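Putative diflavin flavoprotein A 3 (PDB 6H0C) probably passes electrons from NADH to oxygen, reducing it to water, and is seen here as its flavodiiron core without the flavin reductase part. Local coordinates at residues A[135-138]-A[142-145]; A[159-164]-A[219-224]; A[261-266]-A[323-328]; A[267-272]-A[313-318]; A[17-22]-A[57-62]. All blocks are in the same frame, centred on the assembly; numbering follows the deposited sequence.

In the fold
Interactions 1, 2 and 5 belong to the metallo-hydrolase part of the chain, interactions 3 and 4 to the flavodoxin-like part. Interactions 1 and 2, with centres 11 Å apart, share one mixed sheet: strands 143-148 and 158-162 are neighbours in it. Interaction 4 is nested inside the chain loop closed by interaction 3; their centres lie 9 Å apart, and Ala265 O probably accepts a hydrogen bond from Ser270 OG. Interaction 5 lies between the other mixed sheet and helix 60-70, with the Phe59 side chain about 6 Å from a bound citrate. Its nearest atoms are about 5 Å from interaction 3, and Asn87 bridges the two parts, meeting Glu57 N and, weakly, Tyr266 OH.

Interaction 1 of 5, residues A[135-138]-A[142-145]; sequences HLDL and HELT
Leu136 and Leu144 form the hydrogen-bonded pair of a tight antiparallel beta hairpin, whose strand segments run at 160° to each other with axes 4.4 Å apart. Strand 135-137 is the outermost of the five-stranded mixed sheet of the metallo-hydrolase domain. Leu136 N donates to Leu144 O, and Leu144 N returns a bond of 2.8 Å to Leu136 O. Past the strand end, Leu138 N meets His142 O in a nearly straight bond of 2.9 Å, which draws the two arms together close to the turn. Leu144 O has a second visitor, the CA-H of His135, with CA at 3.0 Å from the oxygen.

His135, Asp137, Glu143 and Thr145 share one face of the sheet. The imidazole of His135 lies alongside Thr145 and presents its edge to the hydroxyl; the bond from His135 ND1 to Thr145 OG1 is short at 2.8 Å but weak, because the N-H...O angle is only 119°. Glu143 CG is anti to the backbone N (chi1 -168°), and the extended chain then carries OE2 to 3.7 Å from His135 CB. Leu136 and Leu144 turn to the other, apolar face, where Leu138 from the strand end adds its CD1, 3.9 Å from Leu144 CD1.

The hairpin thus has a mostly polar face, exposed at His135, Asp137 and Glu143, and an apolar one, packed on Ile44, Tyr78 and Ile80 of the neighbouring sheet. Buried His142 has ND1 bonded to Asp162 and NE2 to Asp13; two carboxylates would tend to stabilise a doubly protonated, positively charged ring.

Interaction 2 of 5, residues A[159-164]-A[219-224]; sequences CTYDPR and AYPAQT
Arg164 N donates to Asp162 OD1 at 3.0 Å, an Asx turn at the end of strand 158-162, next to Tyr161, the residue that packs on Tyr220, Pro221 and Ala222. The contact fastens an inner strand of the mixed sheet of the metallo-hydrolase domain to the loop leading from helix 207-217 into the outermost strand 224-227. Tyr161 has CG anti to its own amide nitrogen (chi1 -178°), which slants the ring toward the exit of its own strand, against the loop 220-222. Tyr220 CB sits over one ring face, 3.8 Å from the centroid and close to the normal: a CH-pi contact. Pro163 N lies over the opposite face, toward the rim, so the ring is held between its own strand exit and the loop. The two tyrosine rings meet obliquely, their planes 46° apart and Tyr161 CD2 3.5 Å from Tyr220 CD1. Farther along the ring, Tyr161 CE1 rests on Ala222 CB at 3.8 Å. Leu168 of strand 167-171 touches both Tyr161 and Ala222. Pro221, centre of an inverse gamma turn, is crossed at about a right angle by the phenol, whose OH stands 3.5 Å from Pro221 CG.

Interaction 3 of 5, residues A[261-266]-A[323-328]; sequences IYASAY and TPIQTA
Ala263 and Ile325 make the closest apolar contact between the first strand of the flavodoxin-like domain, with the loop behind it, and the opening turns of helix 323-335. Ile325 CG1 comes within 3.7 Å of Ala263 CB. Its CD1 is laid against the backbone as well, at 3.8 Å from both Ala263 CA and Ala263 N. In Ile325, CG1 is anti to the carbonyl carbon (chi1 -74°), and the bend at chi2 (-67°) lays CD1 against Ala263. Three residues further on, Ala328 CB meets Ile261 CG2 at 4.1 Å, an approach of single methyl groups. The two contacts form one apolar strip, three residues apart on the helix and two apart on the segment 261-263.

The polar bonds lie within the helix or within the sheet. The helix is set by its own backbone, with Thr327 N bonded to Thr323 O and Ala328 N bonded to Pro324 O, both at 3.0 Å. On the strand side, the main chain of Ile261 pairs with Ile311 and Gly313. The small residue Ala263 begins the loop 263-267, at the place where flavodoxins bind the FMN phosphate, which is consistent with FMN binding here.

Within the parallel sheet, strand 257-262 runs between strands 286-291 and 309-313. Ile261 turns toward helix 323-335, and Phe312 of strand 309-313 touches both it and Ala328, whereas Tyr262 turns away, onto Ala273 and Gln274 of helix 268-281. The two helices therefore cover opposite faces of the sheet.

Interaction 4 of 5, residues A[267-272]-A[313-318]; sequences GNTSTL and GSPTLG
Thr269, in the first turn of helix 268-281, packs both its branches against the chain that leaves strand 309-313 at Gly313, Ser314 and Pro315. This is the flavodoxin fold, and the contact lies at the C-terminal edge of its parallel sheet, where flavodoxins form the FMN site, so a like role is probable here.

The apolar part belongs to the methyl group. Thr269 CG2, anti to the backbone N, lies over the peptide joining Gly313 to Ser314, at 3.6 Å from both Gly313 C and Ser314 N. Gly313 has no side chain to hold it off, and the fit is close. Phe345 of strand 341-348 adds to the cover of Thr269.

The polar branch is near the loop without bonding to it: Thr269 OG1 is 3.4 Å from Pro315 N, which carries no hydrogen, and 3.8 Å from Pro315 CD. Its polar partner is Ser347 OG, through a weak hydrogen bond.

Each side also has bonds of its own. Gly267, at the N-cap position, takes Thr271 N on its carbonyl oxygen at 3.0 Å. Within the loop on the other side, Ser314 OG donates to Pro315 O at 2.8 Å, in the carbonyl plane and on a lone pair.

Interaction 5 of 5, residues A[17-22]-A[57-62]; sequences FRSRTW and ESFTDN
A ring-face contact, supplemented by a water bridge, joins Phe59 to Ser19 where strand 14-21 of the metallo-hydrolase part's seven-stranded sheet passes the start of helix 60-70. Ser19 CB stands over the face of the Phe59 ring, 3.8 Å from its centroid and 23° off the normal, a CH-pi contact with CB offset toward the rim near CG and CD1. Ser58 CB lies on the opposite face, toward the rim, so the ring is bounded by the strand on one side and by its own chain on the other. Its edge is met by the next two residues of the strand: Arg20 O at 3.8 Å from Phe59 CE1, and Thr21 CG2, in the ring plane, at 3.9 Å from Phe59 CZ. Thr21 OG1, anti to the backbone N (chi1 -177°), is bonded to Asp23 O; its methyl is thereby left in the crowded position between N and carbonyl carbon, from which it reaches the ring. Arg20 points away from Phe59, making salt bridges to Asp4 and Asp181.

The polar link runs through one ordered water. It donates to Phe59 O at 3.0 Å and is hydrogen-bonded to Ser19 OG at 3.1 Å, so the serine serves the contact twice, by its CB over the ring and its hydroxyl through the water. A citrate, probably from the crystallisation liquor, lies about 6 Å from the Phe59 side chain.

Strand 14-21 runs between strands 4-11 and 37-45. Helix 60-70 is laid on this face of it through Phe59, just before the helix, through Phe63, which touches Phe17 and Ser19, and through Leu67, which touches Phe17.

Interaction 1 of 5, residues A[135-138]-A[142-145]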
# COMPACT_ATOMS: atom_id res chain seq x y z
N HIS A 135 -1.34 -10.74 21.15
CA HIS A 135 0.02 -11.25 21.27
C HIS A 135 0.17 -12.63 20.65
O HIS A 135 -0.79 -13.38 20.52
CB HIS A 135 0.45 -11.30 22.74
CG HIS A 135 0.29 -10.00 23.46
ND1 HIS A 135 1.09 -8.91 23.22
CD2 HIS A 135 -0.58 -9.62 24.42
CE1 HIS A 135 0.72 -7.91 24.00
NE2 HIS A 135 -0.30 -8.32 24.74
N LEU A 136 1.40 -12.96 20.27
CA LEU A 136 1.77 -14.29 19.82
C LEU A 136 3.18 -14.59 20.33
O LEU A 136 4.15 -13.91 19.99
CB LEU A 136 1.70 -14.40 18.29
CG LEU A 136 1.92 -15.79 17.71
CD1 LEU A 136 0.73 -16.69 18.02
CD2 LEU A 136 2.18 -15.73 16.21
N ASP A 137 3.29 -15.61 21.18
CA ASP A 137 4.55 -15.90 21.85
C ASP A 137 5.30 -16.98 21.09
O ASP A 137 4.82 -18.10 20.95
CB ASP A 137 4.28 -16.31 23.30
CG ASP A 137 5.54 -16.53 24.10
OD1 ASP A 137 6.65 -16.22 23.61
OD2 ASP A 137 5.41 -17.01 25.25
N LEU A 138 6.47 -16.62 20.56
CA LEU A 138 7.31 -17.57 19.82
C LEU A 138 8.31 -18.25 20.76
O LEU A 138 9.12 -19.07 20.32
CB LEU A 138 8.06 -16.88 18.68
CG LEU A 138 7.19 -16.15 17.65
CD1 LEU A 138 8.02 -15.56 16.51
CD2 LEU A 138 6.10 -17.08 17.12
N HIS A 142 10.38 -13.63 22.54
CA HIS A 142 9.74 -13.08 21.35
C HIS A 142 8.22 -13.13 21.50
O HIS A 142 7.54 -13.89 20.80
CB HIS A 142 10.16 -13.85 20.09
CG HIS A 142 11.64 -13.89 19.85
ND1 HIS A 142 12.32 -12.93 19.13
CD2 HIS A 142 12.58 -14.79 20.24
CE1 HIS A 142 13.60 -13.23 19.09
NE2 HIS A 142 13.79 -14.35 19.76
N GLU A 143 7.69 -12.35 22.44
CA GLU A 143 6.24 -12.26 22.53
C GLU A 143 5.78 -11.08 21.71
O GLU A 143 5.81 -9.93 22.16
CB GLU A 143 5.74 -12.14 23.97
CG GLU A 143 4.23 -12.36 24.03
CD GLU A 143 3.67 -12.35 25.44
OE1 GLU A 143 4.46 -12.16 26.39
OE2 GLU A 143 2.44 -12.55 25.58
N LEU A 144 5.36 -11.39 20.49
CA LEU A 144 4.97 -10.38 19.52
C LEU A 144 3.69 -9.67 19.94
O LEU A 144 2.77 -10.29 20.47
CB LEU A 144 4.78 -11.03 18.15
CG LEU A 144 5.93 -11.93 17.67
CD1 LEU A 144 5.59 -12.52 16.30
CD2 LEU A 144 7.26 -11.17 17.65
N THR A 145 3.64 -8.36 19.70
CA THR A 145 2.41 -7.59 19.83
C THR A 145 2.01 -7.04 18.45
O THR A 145 2.86 -6.57 17.69
CB THR A 145 2.58 -6.43 20.83
OG1 THR A 145 2.78 -6.97 22.14
CG2 THR A 145 1.33 -5.56 20.86

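Interaction 2 of 5, residues A[159-164]-A[219-224]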
# COMPACT_ATOMS: atom_id res chain seq x y z
N CYS A 159 1.21 -4.12 11.53
CA CYS A 159 2.58 -4.04 12.02
C CYS A 159 2.76 -4.94 13.23
O CYS A 159 1.80 -5.27 13.91
CB CYS A 159 2.96 -2.60 12.39
SG CYS A 159 2.95 -1.42 11.00
N THR A 160 4.00 -5.32 13.50
CA THR A 160 4.32 -6.26 14.57
C THR A 160 5.54 -5.80 15.36
O THR A 160 6.54 -5.42 14.77
CB THR A 160 4.61 -7.67 14.02
OG1 THR A 160 3.57 -8.07 13.12
CG2 THR A 160 4.74 -8.68 15.17
N TYR A 161 5.46 -5.85 16.69
CA TYR A 161 6.60 -5.50 17.51
C TYR A 161 7.16 -6.72 18.23
O TYR A 161 6.40 -7.46 18.86
CB TYR A 161 6.22 -4.43 18.53
CG TYR A 161 7.39 -3.98 19.39
CD1 TYR A 161 8.48 -3.35 18.82
CD2 TYR A 161 7.39 -4.18 20.77
CE1 TYR A 161 9.55 -2.94 19.58
CE2 TYR A 161 8.46 -3.78 21.55
CZ TYR A 161 9.54 -3.15 20.95
OH TYR A 161 10.62 -2.73 21.70
N ASP A 162 8.47 -6.93 18.13
CA ASP A 162 9.14 -7.99 18.89
C ASP A 162 9.97 -7.36 20.01
O ASP A 162 11.03 -6.78 19.75
CB ASP A 162 10.04 -8.83 17.97
CG ASP A 162 10.68 -10.02 18.69
OD1 ASP A 162 10.59 -10.10 19.94
OD2 ASP A 162 11.29 -10.88 17.99
N PRO A 163 9.49 -7.47 21.25
CA PRO A 163 10.18 -6.83 22.37
C PRO A 163 11.55 -7.43 22.66
O PRO A 163 12.40 -6.75 23.24
CB PRO A 163 9.22 -7.05 23.55
CG PRO A 163 8.42 -8.26 23.16
CD PRO A 163 8.26 -8.16 21.68
N ARG A 164 11.78 -8.68 22.27
CA ARG A 164 13.08 -9.31 22.50
C ARG A 164 14.21 -8.62 21.72
O ARG A 164 15.32 -8.46 22.22
CB ARG A 164 13.03 -10.80 22.14
CG ARG A 164 14.37 -11.53 22.25
CD ARG A 164 14.93 -11.48 23.68
NE ARG A 164 16.23 -12.15 23.80
CZ ARG A 164 17.40 -11.53 23.69
NH1 ARG A 164 17.44 -10.23 23.46
NH2 ARG A 164 18.53 -12.22 23.80
N ALA A 219 4.19 3.86 20.88
CA ALA A 219 4.10 3.14 22.15
C ALA A 219 5.16 2.05 22.29
O ALA A 219 5.40 1.53 23.38
CB ALA A 219 2.71 2.54 22.32
N TYR A 220 5.79 1.70 21.18
CA TYR A 220 6.78 0.63 21.19
C TYR A 220 8.18 1.22 20.98
O TYR A 220 8.43 1.91 19.99
CB TYR A 220 6.43 -0.42 20.12
CG TYR A 220 5.00 -0.87 20.30
CD1 TYR A 220 4.68 -1.93 21.15
CD2 TYR A 220 3.95 -0.20 19.67
CE1 TYR A 220 3.37 -2.32 21.35
CE2 TYR A 220 2.63 -0.58 19.87
CZ TYR A 220 2.34 -1.65 20.71
OH TYR A 220 1.03 -2.03 20.90
N PRO A 221 9.07 0.98 21.95
CA PRO A 221 10.42 1.55 21.97
C PRO A 221 11.38 0.88 20.98
O PRO A 221 12.48 0.48 21.37
CB PRO A 221 10.86 1.30 23.42
CG PRO A 221 10.11 0.07 23.82
CD PRO A 221 8.77 0.19 23.15
N ALA A 222 10.97 0.77 19.72
CA ALA A 222 11.75 0.07 18.71
C ALA A 222 13.08 0.76 18.43
O ALA A 222 13.16 1.98 18.42
CB ALA A 222 10.95 -0.08 17.43
N GLN A 223 14.12 -0.03 18.18
CA GLN A 223 15.42 0.49 17.78
C GLN A 223 15.71 0.22 16.30
O GLN A 223 16.71 0.69 15.75
CB GLN A 223 16.51 -0.13 18.65
CG GLN A 223 16.33 0.13 20.14
CD GLN A 223 16.54 1.59 20.51
OE1 GLN A 223 15.61 2.27 20.95
NE2 GLN A 223 17.77 2.07 20.33
N THR A 224 14.83 -0.56 15.67
CA THR A 224 14.94 -0.88 14.25
C THR A 224 13.54 -0.95 13.65
O THR A 224 12.65 -1.53 14.26
CB THR A 224 15.65 -2.24 14.02
OG1 THR A 224 16.94 -2.24 14.65
CG2 THR A 224 15.82 -2.54 12.52

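Interaction 3 of 5, residues A[261-266]-A[323-328]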
# COMPACT_ATOMS: atom_id res chain seq x y z
N ILE A 261 -11.60 8.87 -5.08
CA ILE A 261 -12.33 7.64 -4.82
C ILE A 261 -12.03 6.61 -5.91
O ILE A 261 -12.38 6.83 -7.08
CB ILE A 261 -13.85 7.92 -4.76
CG1 ILE A 261 -14.15 8.93 -3.66
CG2 ILE A 261 -14.63 6.62 -4.59
CD1 ILE A 261 -15.53 9.54 -3.71
N TYR A 262 -11.38 5.51 -5.57
CA TYR A 262 -11.16 4.45 -6.56
C TYR A 262 -11.71 3.11 -6.10
O TYR A 262 -11.94 2.89 -4.91
CB TYR A 262 -9.68 4.34 -6.92
CG TYR A 262 -8.72 4.16 -5.77
CD1 TYR A 262 -8.45 2.90 -5.26
CD2 TYR A 262 -8.05 5.25 -5.21
CE1 TYR A 262 -7.56 2.74 -4.21
CE2 TYR A 262 -7.16 5.09 -4.17
CZ TYR A 262 -6.92 3.83 -3.67
OH TYR A 262 -6.02 3.65 -2.63
N ALA A 263 -11.94 2.20 -7.04
CA ALA A 263 -12.76 1.02 -6.79
C ALA A 263 -12.15 0.03 -5.79
O ALA A 263 -12.85 -0.48 -4.91
CB ALA A 263 -13.06 0.31 -8.09
N SER A 264 -10.85 -0.25 -5.92
CA SER A 264 -10.18 -1.17 -5.01
C SER A 264 -8.66 -0.96 -4.99
O SER A 264 -8.11 -0.21 -5.81
CB SER A 264 -10.49 -2.62 -5.39
OG SER A 264 -9.80 -2.96 -6.58
N ALA A 265 -8.00 -1.63 -4.05
CA ALA A 265 -6.60 -1.35 -3.71
C ALA A 265 -5.61 -1.82 -4.77
O ALA A 265 -4.54 -1.25 -4.92
CB ALA A 265 -6.25 -1.98 -2.37
N TYR A 266 -5.96 -2.89 -5.47
CA TYR A 266 -5.00 -3.55 -6.34
C TYR A 266 -5.65 -3.74 -7.71
O TYR A 266 -6.83 -4.07 -7.80
CB TYR A 266 -4.55 -4.88 -5.71
CG TYR A 266 -3.47 -5.62 -6.47
CD1 TYR A 266 -2.13 -5.22 -6.40
CD2 TYR A 266 -3.77 -6.72 -7.27
CE1 TYR A 266 -1.14 -5.89 -7.10
CE2 TYR A 266 -2.80 -7.39 -7.97
CZ TYR A 266 -1.49 -6.98 -7.89
OH TYR A 266 -0.52 -7.66 -8.60
N THR A 323 -20.15 -2.54 -7.57
CA THR A 323 -21.14 -2.06 -6.62
C THR A 323 -20.63 -0.96 -5.68
O THR A 323 -21.33 0.01 -5.44
CB THR A 323 -21.70 -3.21 -5.80
OG1 THR A 323 -22.41 -4.09 -6.68
CG2 THR A 323 -22.66 -2.68 -4.75
N PRO A 324 -19.40 -1.11 -5.15
CA PRO A 324 -18.89 -0.06 -4.25
C PRO A 324 -18.73 1.31 -4.92
O PRO A 324 -18.85 2.34 -4.25
CB PRO A 324 -17.54 -0.61 -3.81
CG PRO A 324 -17.70 -2.11 -3.95
CD PRO A 324 -18.50 -2.27 -5.20
N ILE A 325 -18.45 1.33 -6.22
CA ILE A 325 -18.39 2.59 -6.96
C ILE A 325 -19.80 3.18 -7.11
O ILE A 325 -19.98 4.39 -6.98
CB ILE A 325 -17.77 2.41 -8.37
CG1 ILE A 325 -16.25 2.22 -8.27
CG2 ILE A 325 -18.11 3.59 -9.26
CD1 ILE A 325 -15.48 3.44 -7.78
N GLN A 326 -20.79 2.32 -7.36
CA GLN A 326 -22.18 2.79 -7.47
C GLN A 326 -22.69 3.41 -6.17
O GLN A 326 -23.30 4.48 -6.19
CB GLN A 326 -23.10 1.65 -7.91
CG GLN A 326 -22.77 1.07 -9.28
CD GLN A 326 -23.68 -0.08 -9.68
OE1 GLN A 326 -24.86 -0.11 -9.33
NE2 GLN A 326 -23.13 -1.04 -10.42
N THR A 327 -22.44 2.76 -5.04
CA THR A 327 -22.89 3.30 -3.77
C THR A 327 -22.10 4.57 -3.40
O THR A 327 -22.70 5.53 -2.90
CB THR A 327 -22.79 2.27 -2.63
OG1 THR A 327 -21.44 1.85 -2.48
CG2 THR A 327 -23.66 1.05 -2.96
N ALA A 328 -20.79 4.59 -3.63
CA ALA A 328 -20.00 5.82 -3.41
C ALA A 328 -20.54 6.99 -4.25
O ALA A 328 -20.58 8.13 -3.80
CB ALA A 328 -18.51 5.59 -3.72

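Interaction 4 of 5, residues A[267-272]-A[313-318]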
# COMPACT_ATOMS: atom_id res chain seq x y z
N GLY A 267 -4.90 -3.50 -8.78
CA GLY A 267 -5.45 -3.59 -10.13
C GLY A 267 -5.06 -2.41 -10.99
O GLY A 267 -4.48 -1.43 -10.50
N ASN A 268 -5.36 -2.49 -12.28
CA ASN A 268 -4.95 -1.43 -13.20
C ASN A 268 -5.51 -0.06 -12.85
O ASN A 268 -4.82 0.95 -12.98
CB ASN A 268 -5.32 -1.79 -14.64
CG ASN A 268 -4.39 -2.84 -15.23
OD1 ASN A 268 -3.26 -2.97 -14.79
ND2 ASN A 268 -4.87 -3.57 -16.22
N THR A 269 -6.77 -0.02 -12.40
CA THR A 269 -7.39 1.26 -12.05
C THR A 269 -6.69 1.85 -10.85
O THR A 269 -6.50 3.06 -10.76
CB THR A 269 -8.89 1.11 -11.75
OG1 THR A 269 -9.59 0.79 -12.96
CG2 THR A 269 -9.43 2.41 -11.21
N SER A 270 -6.28 0.99 -9.92
CA SER A 270 -5.56 1.45 -8.74
C SER A 270 -4.22 2.06 -9.13
O SER A 270 -3.82 3.10 -8.60
CB SER A 270 -5.35 0.32 -7.75
OG SER A 270 -4.45 0.74 -6.73
N THR A 271 -3.52 1.40 -10.05
CA THR A 271 -2.26 1.93 -10.57
C THR A 271 -2.44 3.35 -11.14
O THR A 271 -1.64 4.24 -10.86
CB THR A 271 -1.69 0.99 -11.64
OG1 THR A 271 -1.45 -0.30 -11.05
CG2 THR A 271 -0.39 1.53 -12.22
N LEU A 272 -3.50 3.56 -11.91
CA LEU A 272 -3.79 4.88 -12.46
C LEU A 272 -4.01 5.87 -11.33
O LEU A 272 -3.51 7.00 -11.36
CB LEU A 272 -5.03 4.85 -13.37
CG LEU A 272 -5.03 3.88 -14.56
CD1 LEU A 272 -6.31 4.05 -15.38
CD2 LEU A 272 -3.80 4.07 -15.43
N GLY A 313 -12.40 6.73 -9.95
CA GLY A 313 -11.68 5.79 -10.79
C GLY A 313 -12.36 4.43 -10.70
O GLY A 313 -12.58 3.91 -9.60
N SER A 314 -12.69 3.84 -11.84
CA SER A 314 -13.45 2.59 -11.82
C SER A 314 -13.10 1.67 -12.98
O SER A 314 -12.95 2.12 -14.11
CB SER A 314 -14.96 2.89 -11.83
OG SER A 314 -15.73 1.71 -11.86
N PRO A 315 -12.98 0.36 -12.69
CA PRO A 315 -12.97 -0.63 -13.76
C PRO A 315 -14.39 -0.90 -14.23
O PRO A 315 -15.35 -0.34 -13.68
CB PRO A 315 -12.38 -1.86 -13.08
CG PRO A 315 -12.89 -1.75 -11.67
CD PRO A 315 -12.89 -0.26 -11.36
N THR A 316 -14.54 -1.76 -15.24
CA THR A 316 -15.86 -2.18 -15.68
C THR A 316 -15.99 -3.69 -15.53
O THR A 316 -15.16 -4.45 -16.04
CB THR A 316 -16.13 -1.76 -17.13
OG1 THR A 316 -16.03 -0.33 -17.23
CG2 THR A 316 -17.53 -2.21 -17.56
N LEU A 317 -17.02 -4.12 -14.81
CA LEU A 317 -17.20 -5.53 -14.51
C LEU A 317 -18.57 -5.97 -14.98
O LEU A 317 -19.59 -5.59 -14.40
CB LEU A 317 -17.03 -5.80 -13.01
CG LEU A 317 -15.71 -5.33 -12.38
CD1 LEU A 317 -15.68 -5.58 -10.88
CD2 LEU A 317 -14.50 -5.97 -13.06
N GLY A 318 -18.60 -6.76 -16.05
CA GLY A 318 -19.85 -7.16 -16.66
C GLY A 318 -20.66 -5.98 -17.16
O GLY A 318 -21.87 -5.92 -16.98

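Interaction 5 of 5, residues A[17-22]-A[57-62]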
# COMPACT_ATOMS: atom_id res chain seq x y z
N PHE A 17 15.44 -12.08 4.68
CA PHE A 17 15.62 -12.57 3.32
C PHE A 17 15.20 -11.45 2.39
O PHE A 17 14.00 -11.20 2.24
CB PHE A 17 14.77 -13.82 3.06
CG PHE A 17 15.19 -15.04 3.83
CD1 PHE A 17 15.84 -16.09 3.19
CD2 PHE A 17 14.94 -15.15 5.19
CE1 PHE A 17 16.24 -17.22 3.90
CE2 PHE A 17 15.34 -16.27 5.90
CZ PHE A 17 15.99 -17.32 5.25
N ARG A 18 16.15 -10.75 1.79
CA ARG A 18 15.79 -9.66 0.88
C ARG A 18 15.78 -10.15 -0.56
O ARG A 18 16.83 -10.41 -1.14
CB ARG A 18 16.75 -8.46 1.03
CG ARG A 18 16.93 -7.98 2.47
CD ARG A 18 17.31 -6.51 2.53
NE ARG A 18 18.48 -6.21 1.72
CZ ARG A 18 18.71 -5.04 1.14
NH1 ARG A 18 19.81 -4.87 0.40
NH2 ARG A 18 17.85 -4.04 1.28
N SER A 19 14.58 -10.31 -1.12
CA SER A 19 14.45 -10.58 -2.55
C SER A 19 14.75 -9.29 -3.31
O SER A 19 14.01 -8.31 -3.19
CB SER A 19 13.06 -11.11 -2.89
OG SER A 19 12.82 -12.33 -2.22
N ARG A 20 15.83 -9.29 -4.08
CA ARG A 20 16.30 -8.05 -4.67
C ARG A 20 16.12 -8.03 -6.18
O ARG A 20 16.35 -9.03 -6.85
CB ARG A 20 17.78 -7.83 -4.31
CG ARG A 20 18.08 -7.91 -2.82
CD ARG A 20 19.51 -7.47 -2.51
NE ARG A 20 20.49 -8.29 -3.21
CZ ARG A 20 21.74 -7.91 -3.45
NH1 ARG A 20 22.17 -6.72 -3.04
NH2 ARG A 20 22.57 -8.72 -4.11
N THR A 21 15.69 -6.88 -6.70
CA THR A 21 15.67 -6.64 -8.14
C THR A 21 16.32 -5.28 -8.43
O THR A 21 16.00 -4.28 -7.78
CB THR A 21 14.23 -6.70 -8.73
OG1 THR A 21 14.30 -6.52 -10.15
CG2 THR A 21 13.32 -5.62 -8.14
N TRP A 22 17.25 -5.25 -9.37
CA TRP A 22 17.92 -4.00 -9.71
C TRP A 22 17.10 -3.24 -10.75
O TRP A 22 17.21 -2.02 -10.88
CB TRP A 22 19.35 -4.26 -10.20
CG TRP A 22 20.33 -4.43 -9.07
CD1 TRP A 22 21.05 -3.44 -8.42
CD2 TRP A 22 20.70 -5.66 -8.43
NE1 TRP A 22 21.83 -3.99 -7.43
CE2 TRP A 22 21.63 -5.35 -7.42
CE3 TRP A 22 20.31 -6.99 -8.62
CZ2 TRP A 22 22.20 -6.33 -6.60
CZ3 TRP A 22 20.88 -7.96 -7.81
CH2 TRP A 22 21.81 -7.63 -6.81
N GLU A 57 4.89 -12.44 -6.82
CA GLU A 57 5.04 -13.35 -7.97
C GLU A 57 6.39 -13.30 -8.67
O GLU A 57 6.88 -14.33 -9.13
CB GLU A 57 3.96 -13.06 -9.03
CG GLU A 57 2.55 -12.95 -8.51
CD GLU A 57 1.51 -12.97 -9.62
OE1 GLU A 57 1.59 -13.88 -10.48
OE2 GLU A 57 0.61 -12.09 -9.64
N SER A 58 6.99 -12.11 -8.77
CA SER A 58 8.29 -11.97 -9.44
C SER A 58 9.37 -12.76 -8.72
O SER A 58 10.41 -13.04 -9.30
CB SER A 58 8.72 -10.51 -9.52
OG SER A 58 7.70 -9.70 -10.08
N PHE A 59 9.13 -13.08 -7.45
CA PHE A 59 10.17 -13.59 -6.58
C PHE A 59 9.88 -14.98 -6.05
O PHE A 59 10.75 -15.60 -5.41
CB PHE A 59 10.39 -12.65 -5.40
CG PHE A 59 10.88 -11.29 -5.78
CD1 PHE A 59 12.14 -11.13 -6.33
CD2 PHE A 59 10.10 -10.17 -5.57
CE1 PHE A 59 12.60 -9.88 -6.67
CE2 PHE A 59 10.55 -8.92 -5.91
CZ PHE A 59 11.80 -8.77 -6.46
N THR A 60 8.67 -15.47 -6.31
CA THR A 60 8.20 -16.72 -5.72
C THR A 60 9.22 -17.85 -5.75
O THR A 60 9.56 -18.42 -4.71
CB THR A 60 6.92 -17.20 -6.43
OG1 THR A 60 5.90 -16.19 -6.33
CG2 THR A 60 6.42 -18.50 -5.79
N ASP A 61 9.75 -18.17 -6.93
CA ASP A 61 10.57 -19.37 -7.09
C ASP A 61 11.97 -19.27 -6.52
O ASP A 61 12.45 -20.23 -5.92
CB ASP A 61 10.64 -19.76 -8.57
CG ASP A 61 9.30 -20.16 -9.10
OD1 ASP A 61 8.41 -20.46 -8.28
OD2 ASP A 61 9.11 -20.16 -10.33
N ASN A 62 12.64 -18.13 -6.70
CA ASN A 62 13.94 -17.91 -6.05
C ASN A 62 13.79 -17.99 -4.55
O ASN A 62 14.64 -18.55 -3.85
CB ASN A 62 14.53 -16.55 -6.41
CG ASN A 62 15.23 -16.56 -7.74
OD1 ASN A 62 15.26 -17.57 -8.44
ND2 ASN A 62 15.80 -15.41 -8.11
O HOH W 1 13.32 -14.37 -4.54